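Local atomic coordinates of DNA polymerase sliding clamp B (Sulfolobus tokodaii, PDB entry 3AIZ), a protein that forms, as one subunit of a DNA-encircling ring, a moving platform that tethers DNA polymerase and other DNA-processing proteins. Residues 8-13 / 83-88; 22-27 / 71-76; 31-36 / 52-57; 137-142 / 214-219; 198-203 / 242-247. All coordinates share one frame; numbering follows the deposited sequence.

Interaction 1: residues 8-13 / 83-88. With SO4 (sulfate ion), chain F.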
# COMPACT_ATOMS: atom_id res chain seq x y z
N SER A 8 -25.96 6.25 18.67
CA SER A 8 -24.64 6.40 18.07
C SER A 8 -23.69 5.23 18.36
O SER A 8 -23.19 5.08 19.47
CB SER A 8 -23.99 7.71 18.52
OG SER A 8 -22.68 7.83 17.99
N ALA A 9 -23.45 4.41 17.34
CA ALA A 9 -22.51 3.31 17.45
C ALA A 9 -21.10 3.84 17.67
O ALA A 9 -20.34 3.30 18.47
CB ALA A 9 -22.56 2.44 16.20
N LYS A 10 -20.75 4.91 16.95
CA LYS A 10 -19.42 5.49 17.04
C LYS A 10 -19.11 5.96 18.46
O LYS A 10 -18.08 5.60 19.03
CB LYS A 10 -19.27 6.65 16.05
CG LYS A 10 -17.83 7.09 15.83
CD LYS A 10 -17.75 8.33 14.95
CE LYS A 10 -18.23 9.57 15.70
NZ LYS A 10 -17.36 9.88 16.87
N ASP A 11 -20.01 6.76 19.02
CA ASP A 11 -19.83 7.29 20.37
C ASP A 11 -19.73 6.17 21.40
O ASP A 11 -18.90 6.22 22.31
CB ASP A 11 -20.96 8.25 20.73
CG ASP A 11 -20.87 9.56 19.97
OD1 ASP A 11 -19.78 9.87 19.45
OD2 ASP A 11 -21.89 10.28 19.88
N PHE A 12 -20.58 5.15 21.26
CA PHE A 12 -20.54 3.98 22.12
C PHE A 12 -19.15 3.35 22.11
O PHE A 12 -18.62 2.97 23.15
CB PHE A 12 -21.58 2.96 21.66
CG PHE A 12 -22.01 1.99 22.72
CD1 PHE A 12 -23.35 1.79 22.99
CD2 PHE A 12 -21.07 1.28 23.46
CE1 PHE A 12 -23.76 0.90 23.97
CE2 PHE A 12 -21.47 0.39 24.44
CZ PHE A 12 -22.81 0.20 24.70
N TYR A 13 -18.57 3.25 20.92
CA TYR A 13 -17.24 2.65 20.75
C TYR A 13 -16.15 3.51 21.39
O TYR A 13 -15.21 2.98 21.98
CB TYR A 13 -16.93 2.42 19.27
CG TYR A 13 -15.54 1.89 19.01
CD1 TYR A 13 -14.51 2.75 18.65
CD2 TYR A 13 -15.26 0.53 19.12
CE1 TYR A 13 -13.23 2.27 18.41
CE2 TYR A 13 -13.99 0.05 18.88
CZ TYR A 13 -12.98 0.92 18.52
OH TYR A 13 -11.71 0.44 18.28
N LYS A 83 -20.70 1.12 9.47
CA LYS A 83 -20.47 1.64 8.12
C LYS A 83 -20.46 3.17 8.10
O LYS A 83 -19.66 3.79 7.41
CB LYS A 83 -21.53 1.11 7.15
CG LYS A 83 -21.42 -0.37 6.84
CD LYS A 83 -20.15 -0.68 6.06
CE LYS A 83 -20.04 -2.16 5.73
NZ LYS A 83 -19.97 -3.00 6.96
N SER A 84 -21.36 3.76 8.88
CA SER A 84 -21.49 5.22 8.92
C SER A 84 -21.36 5.75 10.34
O SER A 84 -21.36 4.99 11.31
CB SER A 84 -22.83 5.64 8.32
OG SER A 84 -22.99 7.05 8.36
N LYS A 85 -21.24 7.07 10.46
CA LYS A 85 -21.18 7.72 11.77
C LYS A 85 -22.58 7.98 12.30
O LYS A 85 -22.75 8.52 13.40
CB LYS A 85 -20.39 9.03 11.68
CG LYS A 85 -18.94 8.86 11.28
CD LYS A 85 -18.21 10.19 11.23
CE LYS A 85 -16.76 10.02 10.80
NZ LYS A 85 -16.66 9.38 9.46
N SER A 86 -23.59 7.60 11.52
CA SER A 86 -24.98 7.78 11.92
C SER A 86 -25.61 6.44 12.30
O SER A 86 -26.82 6.35 12.49
CB SER A 86 -25.78 8.43 10.80
OG SER A 86 -25.25 9.71 10.48
N ALA A 87 -24.78 5.41 12.41
CA ALA A 87 -25.26 4.08 12.75
C ALA A 87 -25.71 4.01 14.21
O ALA A 87 -25.03 4.52 15.10
CB ALA A 87 -24.19 3.04 12.47
N THR A 88 -26.85 3.37 14.45
CA THR A 88 -27.37 3.22 15.80
C THR A 88 -27.02 1.86 16.37
O THR A 88 -26.49 1.00 15.67
CB THR A 88 -28.90 3.42 15.84
OG1 THR A 88 -29.54 2.37 15.11
CG2 THR A 88 -29.28 4.76 15.24
S SO4 F . -19.99 8.78 7.18
O1 SO4 F . -19.24 10.03 7.27
O2 SO4 F . -21.42 9.08 7.17
O3 SO4 F . -19.62 8.08 5.95
O4 SO4 F . -19.67 7.94 8.33
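Ala-9 and Ala-87 meet at the capped start of helix 9-16, the first helix of the PCNA N-terminal domain, where the loop after helix 72-80 turns into strand 88-93. The amide of Ala-9 belongs to the first helical turn and finds its acceptor across the contact: it donates to Ala-87 O over 2.7 Å, 166° at the hydrogen. The methyl groups of this buried pair lie beside the bond, CB of Ala-9 being 4.1 Å from CB of Ala-87. Ser-8 supplies the N-cap, its OG accepting from Asp-11 N at 3.1 Å.

Towards solvent, two lysines cross by their aliphatic parts, CD of Lys-10 resting 3.9 Å from CG of Lys-85, and then part company. Lys-10 leaves the helix extended but folds back at its last two torsions (chi3 72°, chi4 63°), which returns NZ to its own helix for a salt bridge with Asp-11 OD1 at 3.5 Å. Lys-85 stays straight as far as CE and bends at the final bond, its ammonium making a weak bond to O1 of a sulfate ion. Lys-10 NZ thus ends 7.5 Å from Lys-85 NZ. The sulfate, most likely a crystallisation additive, also takes the backbone N-H of Lys-85 and a bond from Lys-106. Ser-84 works in both directions: its OG accepts from Ser-86 N at 3.3 Å, closing an ST turn, and donates to sulfate O2 at 2.8 Å.

Interaction 2: residues 22-27 / 71-76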
# COMPACT_ATOMS: atom_id res chain seq x y z
N VAL A 22 -8.93 -1.70 31.59
CA VAL A 22 -10.11 -2.56 31.67
C VAL A 22 -9.77 -3.99 31.25
O VAL A 22 -9.16 -4.21 30.20
CB VAL A 22 -11.27 -2.04 30.80
CG1 VAL A 22 -10.91 -2.09 29.32
CG2 VAL A 22 -12.53 -2.84 31.07
N THR A 23 -10.16 -4.95 32.07
CA THR A 23 -9.92 -6.36 31.76
C THR A 23 -10.82 -6.78 30.60
O THR A 23 -11.63 -6.00 30.11
CB THR A 23 -10.17 -7.26 32.99
OG1 THR A 23 -9.95 -8.63 32.64
CG2 THR A 23 -11.58 -7.08 33.51
N ASP A 24 -10.66 -8.02 30.15
CA ASP A 24 -11.43 -8.53 29.02
C ASP A 24 -12.93 -8.60 29.33
O ASP A 24 -13.75 -8.63 28.41
CB ASP A 24 -10.92 -9.91 28.60
CG ASP A 24 -9.53 -9.86 28.00
OD1 ASP A 24 -8.92 -8.77 28.00
OD2 ASP A 24 -9.05 -10.92 27.53
N GLU A 25 -13.27 -8.61 30.61
CA GLU A 25 -14.67 -8.75 31.02
C GLU A 25 -15.16 -7.52 31.78
O GLU A 25 -14.46 -7.00 32.66
CB GLU A 25 -14.84 -9.99 31.90
CG GLU A 25 -14.30 -11.28 31.28
CD GLU A 25 -15.22 -11.86 30.22
OE1 GLU A 25 -16.45 -11.72 30.36
OE2 GLU A 25 -14.70 -12.48 29.26
N ILE A 26 -16.35 -7.05 31.44
CA ILE A 26 -16.99 -5.97 32.18
C ILE A 26 -18.42 -6.34 32.51
O ILE A 26 -18.98 -7.27 31.93
CB ILE A 26 -17.00 -4.65 31.39
CG1 ILE A 26 -17.99 -4.73 30.23
CG2 ILE A 26 -15.60 -4.32 30.89
CD1 ILE A 26 -18.15 -3.43 29.48
N ILE A 27 -19.02 -5.61 33.45
CA ILE A 27 -20.41 -5.85 33.82
C ILE A 27 -21.29 -4.68 33.40
O ILE A 27 -21.24 -3.61 34.00
CB ILE A 27 -20.56 -6.08 35.34
CG1 ILE A 27 -19.79 -7.33 35.76
CG2 ILE A 27 -22.02 -6.20 35.72
CD1 ILE A 27 -19.94 -7.67 37.23
N ASN A 71 -17.74 -10.01 27.49
CA ASN A 71 -16.39 -9.75 26.99
C ASN A 71 -16.36 -8.47 26.18
O ASN A 71 -16.90 -8.41 25.07
CB ASN A 71 -15.91 -10.93 26.14
CG ASN A 71 -14.45 -10.80 25.73
OD1 ASN A 71 -13.94 -9.69 25.56
ND2 ASN A 71 -13.78 -11.93 25.55
N ILE A 72 -15.74 -7.43 26.73
CA ILE A 72 -15.73 -6.11 26.11
C ILE A 72 -15.13 -6.11 24.71
O ILE A 72 -15.52 -5.31 23.86
CB ILE A 72 -14.99 -5.09 26.99
CG1 ILE A 72 -15.12 -3.68 26.39
CG2 ILE A 72 -13.52 -5.47 27.14
CD1 ILE A 72 -14.44 -2.61 27.20
N ASN A 73 -14.18 -7.02 24.47
CA ASN A 73 -13.52 -7.10 23.17
C ASN A 73 -14.50 -7.38 22.03
O ASN A 73 -14.46 -6.73 20.99
CB ASN A 73 -12.42 -8.16 23.19
CG ASN A 73 -11.26 -7.77 24.10
OD1 ASN A 73 -10.77 -6.64 24.05
ND2 ASN A 73 -10.82 -8.71 24.93
N ASP A 74 -15.39 -8.35 22.25
CA ASP A 74 -16.40 -8.70 21.25
C ASP A 74 -17.32 -7.53 20.96
O ASP A 74 -17.74 -7.32 19.82
CB ASP A 74 -17.22 -9.90 21.73
CG ASP A 74 -16.38 -11.15 21.90
OD1 ASP A 74 -15.26 -11.20 21.35
OD2 ASP A 74 -16.84 -12.09 22.59
N LEU A 75 -17.64 -6.76 22.00
CA LEU A 75 -18.54 -5.62 21.87
C LEU A 75 -17.88 -4.49 21.10
O LEU A 75 -18.56 -3.63 20.53
CB LEU A 75 -18.98 -5.14 23.25
CG LEU A 75 -19.98 -3.98 23.30
CD1 LEU A 75 -21.17 -4.25 22.39
CD2 LEU A 75 -20.43 -3.72 24.72
N LYS A 76 -16.55 -4.48 21.07
CA LYS A 76 -15.81 -3.48 20.31
C LYS A 76 -15.77 -3.84 18.83
O LYS A 76 -15.90 -2.98 17.96
CB LYS A 76 -14.40 -3.30 20.86
CG LYS A 76 -14.34 -2.61 22.22
CD LYS A 76 -12.90 -2.35 22.65
CE LYS A 76 -12.84 -1.62 23.99
NZ LYS A 76 -11.44 -1.37 24.44
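Ile-72 packs into the bend formed by Val-22, Asp-24 and Ile-26, where strand 66-71 of the PCNA N-terminal domain gives way to helix 72-80 beside the start of strand 25-30. This is the tight half of the contact. CG2 of Ile-72 lies 3.4 Å from Asp-24 O and 3.6 Å from Thr-23 O. CD1 of Ile-72 meets CG1 of Val-22 tip to tip at 4.2 Å, while its CB lies 4.0 Å from CG2 of Ile-26, the two isoleucines crossing at about a right angle. Beside them Ile-72 N donates to Asp-24 O over 2.9 Å, next to the antiparallel non-hydrogen-bonded pair Glu-25 and Asn-71.

The other half faces solvent, with no hydrogen bond between the segments. Glu-25 bends at chi2 (-78°) so that its carboxylate comes across Asn-71, OE2 stopping 3.7 Å from CB of Asn-71; OE1 has a long, weak ion pair with Lys-69. The carboxylate of Asp-24 lies obliquely against the Asn-73 amide, whose ND2 comes to 3.5 Å from CG of Asp-24, the two planes 73° apart. Asn-71 is the helix N-cap: its side-chain OD1 accepts from Asn-73 N at 2.9 Å.

Interaction 3: residues 31-36 / 52-57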
# COMPACT_ATOMS: atom_id res chain seq x y z
N THR A 31 -30.32 -0.48 34.49
CA THR A 31 -31.20 0.02 35.53
C THR A 31 -32.30 0.87 34.92
O THR A 31 -32.33 1.08 33.71
CB THR A 31 -30.44 0.86 36.57
OG1 THR A 31 -30.13 2.14 36.02
CG2 THR A 31 -29.15 0.16 36.99
N GLU A 32 -33.20 1.37 35.76
CA GLU A 32 -34.30 2.20 35.30
C GLU A 32 -33.80 3.56 34.82
O GLU A 32 -34.35 4.13 33.88
CB GLU A 32 -35.33 2.39 36.41
CG GLU A 32 -36.53 3.23 36.01
CD GLU A 32 -37.44 3.56 37.18
OE1 GLU A 32 -37.01 3.36 38.34
OE2 GLU A 32 -38.58 4.02 36.94
N ASP A 33 -32.75 4.06 35.46
CA ASP A 33 -32.27 5.41 35.19
C ASP A 33 -31.11 5.48 34.20
O ASP A 33 -30.83 6.54 33.65
CB ASP A 33 -31.89 6.11 36.50
CG ASP A 33 -33.10 6.38 37.38
OD1 ASP A 33 -34.24 6.16 36.92
OD2 ASP A 33 -32.90 6.82 38.54
N SER A 34 -30.43 4.35 33.99
CA SER A 34 -29.30 4.33 33.07
C SER A 34 -28.68 2.95 32.89
O SER A 34 -28.77 2.10 33.77
CB SER A 34 -28.21 5.30 33.54
OG SER A 34 -27.55 4.79 34.69
N ILE A 35 -28.05 2.75 31.74
CA ILE A 35 -27.17 1.62 31.54
C ILE A 35 -25.78 2.10 31.92
O ILE A 35 -25.37 3.19 31.53
CB ILE A 35 -27.14 1.17 30.07
CG1 ILE A 35 -28.55 0.80 29.60
CG2 ILE A 35 -26.19 0.00 29.88
CD1 ILE A 35 -28.62 0.41 28.14
N PHE A 36 -25.06 1.31 32.70
CA PHE A 36 -23.74 1.74 33.14
C PHE A 36 -22.82 0.58 33.52
O PHE A 36 -23.28 -0.51 33.85
CB PHE A 36 -23.85 2.71 34.32
CG PHE A 36 -24.26 2.05 35.61
CD1 PHE A 36 -25.59 2.01 35.99
CD2 PHE A 36 -23.31 1.47 36.43
CE1 PHE A 36 -25.96 1.41 37.18
CE2 PHE A 36 -23.68 0.86 37.62
CZ PHE A 36 -25.00 0.84 37.99
N ILE A 52 -24.77 5.71 30.51
CA ILE A 52 -25.71 6.27 29.56
C ILE A 52 -27.07 6.50 30.23
O ILE A 52 -27.83 5.56 30.45
CB ILE A 52 -25.92 5.34 28.35
CG1 ILE A 52 -24.59 5.00 27.69
CG2 ILE A 52 -26.87 5.98 27.35
CD1 ILE A 52 -24.72 4.18 26.43
N PRO A 53 -27.37 7.77 30.55
CA PRO A 53 -28.65 8.12 31.16
C PRO A 53 -29.82 7.61 30.33
O PRO A 53 -29.70 7.51 29.11
CB PRO A 53 -28.63 9.65 31.15
CG PRO A 53 -27.18 10.01 31.17
CD PRO A 53 -26.50 8.94 30.36
N LYS A 54 -30.93 7.29 30.99
CA LYS A 54 -32.10 6.74 30.30
C LYS A 54 -32.68 7.74 29.31
O LYS A 54 -33.44 7.37 28.41
CB LYS A 54 -33.17 6.32 31.31
CG LYS A 54 -33.89 7.48 31.97
CD LYS A 54 -35.17 7.01 32.66
CE LYS A 54 -35.99 8.19 33.15
NZ LYS A 54 -37.28 7.75 33.75
N GLU A 55 -32.33 9.01 29.48
CA GLU A 55 -32.81 10.06 28.58
C GLU A 55 -32.29 9.83 27.17
O GLU A 55 -32.92 10.23 26.19
CB GLU A 55 -32.36 11.44 29.08
CG GLU A 55 -32.82 12.59 28.20
CD GLU A 55 -32.09 13.89 28.50
OE1 GLU A 55 -31.12 13.86 29.29
OE2 GLU A 55 -32.49 14.93 27.95
N TYR A 56 -31.13 9.19 27.07
CA TYR A 56 -30.49 8.97 25.78
C TYR A 56 -30.66 7.52 25.31
O TYR A 56 -29.98 7.07 24.40
CB TYR A 56 -29.01 9.34 25.85
CG TYR A 56 -28.78 10.74 26.38
CD1 TYR A 56 -29.15 11.85 25.64
CD2 TYR A 56 -28.20 10.94 27.62
CE1 TYR A 56 -28.94 13.13 26.13
CE2 TYR A 56 -27.98 12.21 28.12
CZ TYR A 56 -28.36 13.30 27.36
OH TYR A 56 -28.14 14.57 27.85
N LEU A 57 -31.59 6.81 25.95
CA LEU A 57 -31.94 5.46 25.54
C LEU A 57 -33.36 5.45 25.00
O LEU A 57 -34.31 5.76 25.72
CB LEU A 57 -31.83 4.50 26.72
CG LEU A 57 -30.46 4.32 27.36
CD1 LEU A 57 -30.57 3.51 28.64
CD2 LEU A 57 -29.49 3.67 26.39
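Ile-35 and Leu-57 lie aslant one another, the delta methyls of the leucine bearing on the end of the isoleucine. CD1 of Leu-57 approaches CG1 of Ile-35 to 3.5 Å, and both leucine methyls reach CD1 of Ile-35. In each residue CG or CG1 stands trans to the carbonyl carbon (chi1 -58° in Ile-35, -62° in Leu-57), which brings the two branches together. Ile-52 shares the sheet face of Ile-35; strand 3-6 meets these two through Ala-4, on Ile-35, and Tyr-6, on Ile-52.

Underneath is the open end of the beta hairpin of strands 34-40 and 46-53 in the PCNA N-terminal domain. Ile-35 and Ile-52 are its antiparallel hydrogen-bonded pair, joined in both directions, with Ile-52 N to Ile-35 O the shorter bond at 2.8 Å. Ser-34 and Pro-53 form the adjoining non-hydrogen-bonded pair, a position whose amide would point away from the partner strand, so proline's lack of an N-H costs no bond here. CB of Ser-34 sits 3.1 Å from Ile-52 O and 3.7 Å from CA of Pro-53.

Beyond the pair, Lys-54 N donates to Asp-33 O at 2.8 Å from above the carbonyl plane. A chi1 of 73° tucks the lysine CG over the backbone, flanked by N and C, and the extended chain rises past the carbonyls of Asp-33 and Glu-32, carrying NZ to 4.7 Å from OD1 of Asp-33. Ser-34 O is gripped twice by Thr-31, by its amide and by OG1, which arrives at 2.6 Å from Ser-34 O on a lone pair.

Interaction 4: residues 137-142 / 214-219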
# COMPACT_ATOMS: atom_id res chain seq x y z
N THR A 137 -14.48 23.61 32.50
CA THR A 137 -14.79 22.87 31.29
C THR A 137 -13.85 23.27 30.17
O THR A 137 -13.52 24.45 30.02
CB THR A 137 -16.25 23.11 30.84
OG1 THR A 137 -17.13 22.94 31.96
CG2 THR A 137 -16.64 22.13 29.75
N THR A 138 -13.40 22.29 29.40
CA THR A 138 -12.47 22.55 28.30
C THR A 138 -12.51 21.43 27.28
O THR A 138 -12.95 20.32 27.58
CB THR A 138 -11.03 22.72 28.81
OG1 THR A 138 -10.16 22.98 27.71
CG2 THR A 138 -10.57 21.46 29.53
N ASP A 139 -12.06 21.72 26.06
CA ASP A 139 -11.97 20.71 25.02
C ASP A 139 -10.91 19.68 25.39
O ASP A 139 -9.84 20.03 25.88
CB ASP A 139 -11.64 21.35 23.67
CG ASP A 139 -11.68 20.36 22.53
OD1 ASP A 139 -12.72 20.29 21.83
OD2 ASP A 139 -10.67 19.65 22.32
N GLY A 140 -11.22 18.41 25.16
CA GLY A 140 -10.34 17.32 25.54
C GLY A 140 -8.95 17.40 24.94
O GLY A 140 -7.98 16.92 25.53
N ASP A 141 -8.84 18.01 23.76
CA ASP A 141 -7.56 18.14 23.09
C ASP A 141 -6.54 18.88 23.96
O ASP A 141 -5.36 18.52 23.99
CB ASP A 141 -7.73 18.85 21.74
CG ASP A 141 -8.45 17.99 20.72
OD1 ASP A 141 -8.09 16.80 20.58
OD2 ASP A 141 -9.37 18.50 20.05
N VAL A 142 -7.00 19.90 24.67
CA VAL A 142 -6.14 20.66 25.56
C VAL A 142 -5.59 19.77 26.66
O VAL A 142 -4.38 19.75 26.91
CB VAL A 142 -6.88 21.85 26.19
CG1 VAL A 142 -5.96 22.59 27.15
CG2 VAL A 142 -7.40 22.79 25.12
N ILE A 214 -11.74 12.59 23.18
CA ILE A 214 -12.92 12.19 22.42
C ILE A 214 -14.11 13.11 22.68
O ILE A 214 -15.16 12.98 22.06
CB ILE A 214 -13.35 10.74 22.75
CG1 ILE A 214 -13.92 10.66 24.17
CG2 ILE A 214 -12.18 9.78 22.58
CD1 ILE A 214 -14.39 9.28 24.57
N SER A 215 -13.93 14.05 23.60
CA SER A 215 -14.98 15.01 23.93
C SER A 215 -14.49 16.44 23.69
O SER A 215 -13.30 16.72 23.79
CB SER A 215 -15.42 14.85 25.38
OG SER A 215 -16.39 15.83 25.73
N GLN A 216 -15.42 17.33 23.38
CA GLN A 216 -15.09 18.73 23.17
C GLN A 216 -15.44 19.56 24.40
O GLN A 216 -15.10 20.73 24.49
CB GLN A 216 -15.81 19.28 21.94
CG GLN A 216 -15.28 18.75 20.61
CD GLN A 216 -15.99 19.35 19.42
OE1 GLN A 216 -17.20 19.57 19.44
NE2 GLN A 216 -15.24 19.63 18.36
N ASN A 217 -16.13 18.93 25.34
CA ASN A 217 -16.55 19.61 26.56
C ASN A 217 -16.33 18.76 27.80
O ASN A 217 -17.29 18.30 28.43
CB ASN A 217 -18.01 20.04 26.45
CG ASN A 217 -18.25 21.00 25.30
OD1 ASN A 217 -18.15 22.22 25.47
ND2 ASN A 217 -18.56 20.47 24.13
N VAL A 218 -15.07 18.57 28.15
CA VAL A 218 -14.70 17.80 29.33
C VAL A 218 -14.84 18.66 30.59
O VAL A 218 -14.33 19.78 30.64
CB VAL A 218 -13.26 17.28 29.24
CG1 VAL A 218 -12.92 16.43 30.46
CG2 VAL A 218 -13.07 16.49 27.96
N THR A 219 -15.53 18.14 31.59
CA THR A 219 -15.69 18.84 32.86
C THR A 219 -14.77 18.23 33.92
O THR A 219 -14.85 17.04 34.21
CB THR A 219 -17.14 18.80 33.36
OG1 THR A 219 -17.98 19.51 32.44
CG2 THR A 219 -17.25 19.45 34.73
O HOH W 1 -12.30 19.10 18.37
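Thr-138 O receives the amide of Val-218 over 2.8 Å, and Thr-138 N returns the bond to Val-218 O, making these residues an antiparallel hydrogen-bonded pair between strands 134-138 and 218-223 of the PCNA C-terminal domain. The neighbouring non-hydrogen-bonded pair brings Thr-137 and Thr-219 together obliquely on the other face, OG1 of Thr-137 lying 3.6 Å from OG1 of Thr-219; the Thr-137 hydroxyl has its hydrogen bond with Ser-189.

Past the pairs the first strand turns into a helix, and Asp-139 is its N-cap. With CG trans to the backbone N (chi1 -174°), the carboxylate folds over the helix start, and OD2 accepts from Asp-141 N at 2.8 Å, on its anti side and 29° out of the carboxylate plane. The other oxygen, OD1, lies against the aliphatic part of Gln-216. The two side chains are aligned, heads the same way, carboxylate and amide planes 61° apart. Beyond the amide a water accepts from Gln-216 NE2 at 3.0 Å and donates weakly to Asp-141 OD2. Gly-140 N continues the backbone link by donating to Ser-215 O at 3.0 Å, and CG2 of Val-218 packs 3.7 Å from the CA of Gly-140.

Ser-215 OG accepts from Asn-217 N, an ST turn, and is also bonded to Pro-233 O. Lys-188 of strand 186-192 binds both Gln-216 O and Asn-217 OD1. Val-218 is covered by Leu-143 of helix 140-150 and Ile-230 of strand 226-233, while Val-142 on that helix touches Val-104 of the PCNA3 subunit.

Interaction 5: residues 198-203 / 242-247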
# COMPACT_ATOMS: atom_id res chain seq x y z
N ALA A 198 -4.68 20.27 45.13
CA ALA A 198 -4.57 18.83 45.31
C ALA A 198 -3.43 18.27 44.47
O ALA A 198 -2.96 18.91 43.53
CB ALA A 198 -5.88 18.15 44.95
N VAL A 199 -2.99 17.07 44.81
CA VAL A 199 -1.92 16.40 44.08
C VAL A 199 -2.42 15.06 43.54
O VAL A 199 -3.16 14.35 44.22
CB VAL A 199 -0.70 16.15 44.98
CG1 VAL A 199 0.42 15.50 44.18
CG2 VAL A 199 -0.22 17.46 45.59
N TYR A 200 -2.02 14.73 42.31
CA TYR A 200 -2.44 13.47 41.70
C TYR A 200 -1.29 12.79 40.97
O TYR A 200 -0.31 13.44 40.60
CB TYR A 200 -3.60 13.70 40.73
CG TYR A 200 -4.77 14.42 41.35
CD1 TYR A 200 -4.95 15.78 41.18
CD2 TYR A 200 -5.71 13.73 42.11
CE1 TYR A 200 -6.02 16.44 41.75
CE2 TYR A 200 -6.78 14.38 42.69
CZ TYR A 200 -6.93 15.73 42.50
OH TYR A 200 -8.00 16.39 43.06
N SER A 201 -1.41 11.49 40.77
CA SER A 201 -0.41 10.72 40.04
C SER A 201 -0.37 11.12 38.57
O SER A 201 -1.41 11.16 37.91
CB SER A 201 -0.69 9.22 40.17
OG SER A 201 0.21 8.46 39.37
N ILE A 202 0.82 11.42 38.06
CA ILE A 202 0.98 11.78 36.66
C ILE A 202 0.61 10.61 35.75
O ILE A 202 -0.01 10.79 34.71
CB ILE A 202 2.41 12.24 36.33
CG1 ILE A 202 2.71 13.56 37.03
CG2 ILE A 202 2.59 12.40 34.83
CD1 ILE A 202 3.77 14.38 36.34
N GLU A 203 1.02 9.41 36.16
CA GLU A 203 0.71 8.20 35.40
C GLU A 203 -0.79 8.10 35.13
O GLU A 203 -1.21 7.82 34.01
CB GLU A 203 1.19 6.96 36.16
CG GLU A 203 2.70 6.89 36.33
CD GLU A 203 3.43 6.69 35.01
OE1 GLU A 203 2.82 6.12 34.08
OE2 GLU A 203 4.61 7.09 34.92
N PHE A 242 -14.52 9.71 35.32
CA PHE A 242 -13.34 9.23 36.01
C PHE A 242 -13.24 9.82 37.41
O PHE A 242 -13.65 10.95 37.65
CB PHE A 242 -12.08 9.56 35.22
CG PHE A 242 -12.02 8.89 33.87
CD1 PHE A 242 -12.47 9.56 32.74
CD2 PHE A 242 -11.51 7.61 33.74
CE1 PHE A 242 -12.41 8.95 31.50
CE2 PHE A 242 -11.45 7.00 32.50
CZ PHE A 242 -11.90 7.67 31.38
N TRP A 243 -12.69 9.04 38.33
CA TRP A 243 -12.41 9.51 39.68
C TRP A 243 -10.97 9.17 40.04
O TRP A 243 -10.59 8.00 40.05
CB TRP A 243 -13.38 8.91 40.69
CG TRP A 243 -14.74 9.54 40.68
CD1 TRP A 243 -15.85 9.06 40.05
CD2 TRP A 243 -15.13 10.76 41.32
NE1 TRP A 243 -16.91 9.91 40.27
CE2 TRP A 243 -16.49 10.96 41.04
CE3 TRP A 243 -14.45 11.70 42.11
CZ2 TRP A 243 -17.20 12.06 41.52
CZ3 TRP A 243 -15.15 12.79 42.58
CH2 TRP A 243 -16.51 12.96 42.29
N ILE A 244 -10.18 10.19 40.33
CA ILE A 244 -8.77 10.00 40.68
C ILE A 244 -8.54 10.26 42.16
O ILE A 244 -8.87 11.33 42.67
CB ILE A 244 -7.84 10.91 39.85
CG1 ILE A 244 -7.94 10.58 38.36
CG2 ILE A 244 -6.41 10.77 40.31
CD1 ILE A 244 -9.21 11.08 37.70
N ALA A 245 -7.96 9.29 42.85
CA ALA A 245 -7.61 9.46 44.25
C ALA A 245 -6.40 10.38 44.36
O ALA A 245 -5.38 10.14 43.71
CB ALA A 245 -7.32 8.12 44.90
N PRO A 246 -6.51 11.44 45.17
CA PRO A 246 -5.40 12.38 45.35
C PRO A 246 -4.30 11.77 46.20
O PRO A 246 -4.56 10.82 46.94
CB PRO A 246 -6.06 13.53 46.11
CG PRO A 246 -7.16 12.88 46.87
CD PRO A 246 -7.69 11.81 45.97
N ARG A 247 -3.09 12.29 46.08
CA ARG A 247 -1.99 11.86 46.94
C ARG A 247 -2.02 12.69 48.22
O ARG A 247 -1.89 13.91 48.18
CB ARG A 247 -0.65 12.02 46.24
CG ARG A 247 -0.44 11.10 45.05
CD ARG A 247 0.98 11.20 44.54
NE ARG A 247 1.20 10.39 43.34
CZ ARG A 247 1.60 9.12 43.36
NH1 ARG A 247 1.82 8.51 44.51
NH2 ARG A 247 1.78 8.46 42.22
O HOH W 2 -3.82 15.96 47.32
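Tyr-200 packs against Ile-244 and Pro-246 where the C-terminal tail, leaving strand 239-244, passes strand 196-201 of the PCNA C-terminal domain; in PCNA relatives this tail forms part of the surface where partner proteins dock. From CB outwards the tyrosine first meets Ile-244, its CB lying 4.1 Å from CG2 of Ile-244, and the two side chains cross at about a right angle. Farther along, CD2 touches the same methyl, 3.5 Å from CG2 of Ile-244, and also CA of Pro-246. CE2 then comes to 3.6 Å from CB of Pro-246, and Ala-245 O approaches at the ring edge. The tip passes beyond the tail: its OH is hydrogen-bonded to Ile-226 O.

The remainder is more polar and nearer solvent. Arg-247 N donates to Val-199 O over 2.8 Å, from above the carbonyl plane. The arginine chain, fully stretched up to its NE, lies along the strand towards Ser-201, leaving NE 3.7 Å from CA of Ser-201 and NH2 3.3 Å from CB of Ser-201; NE also has a long, weak ion pair with Glu-156. A single water closes the backbone link, accepting from Val-199 N at 2.9 Å and donating to Arg-247 O at 2.9 Å.

Overall arrangement
Interactions 1, 2 and 3 belong to the N-terminal domain, with 2 and 3 nested inside the loop closed by 1; interactions 4 and 5, in the C-terminal domain, alternate along the chain. Phe-12 of interaction 1 touches Leu-75 of 2 and Ile-52 of 3. Interactions 1, 2 and 4 each include a capped helix start. Interactions 3 and 4 rest on paired strands with reciprocal backbone bonds, 2 on a single non-hydrogen-bonded pair, while 5 lays an irregular tail over a strand. Every contact is partly buried: Ile-72, Ile-35/Leu-57 and Val-218 lie inward, whereas the rims hold lysines and sulfate in 1, acids and amides in 2, Lys-54 near Asp-33 in 3, and waters in 4 (weak at Asp-141) and 5.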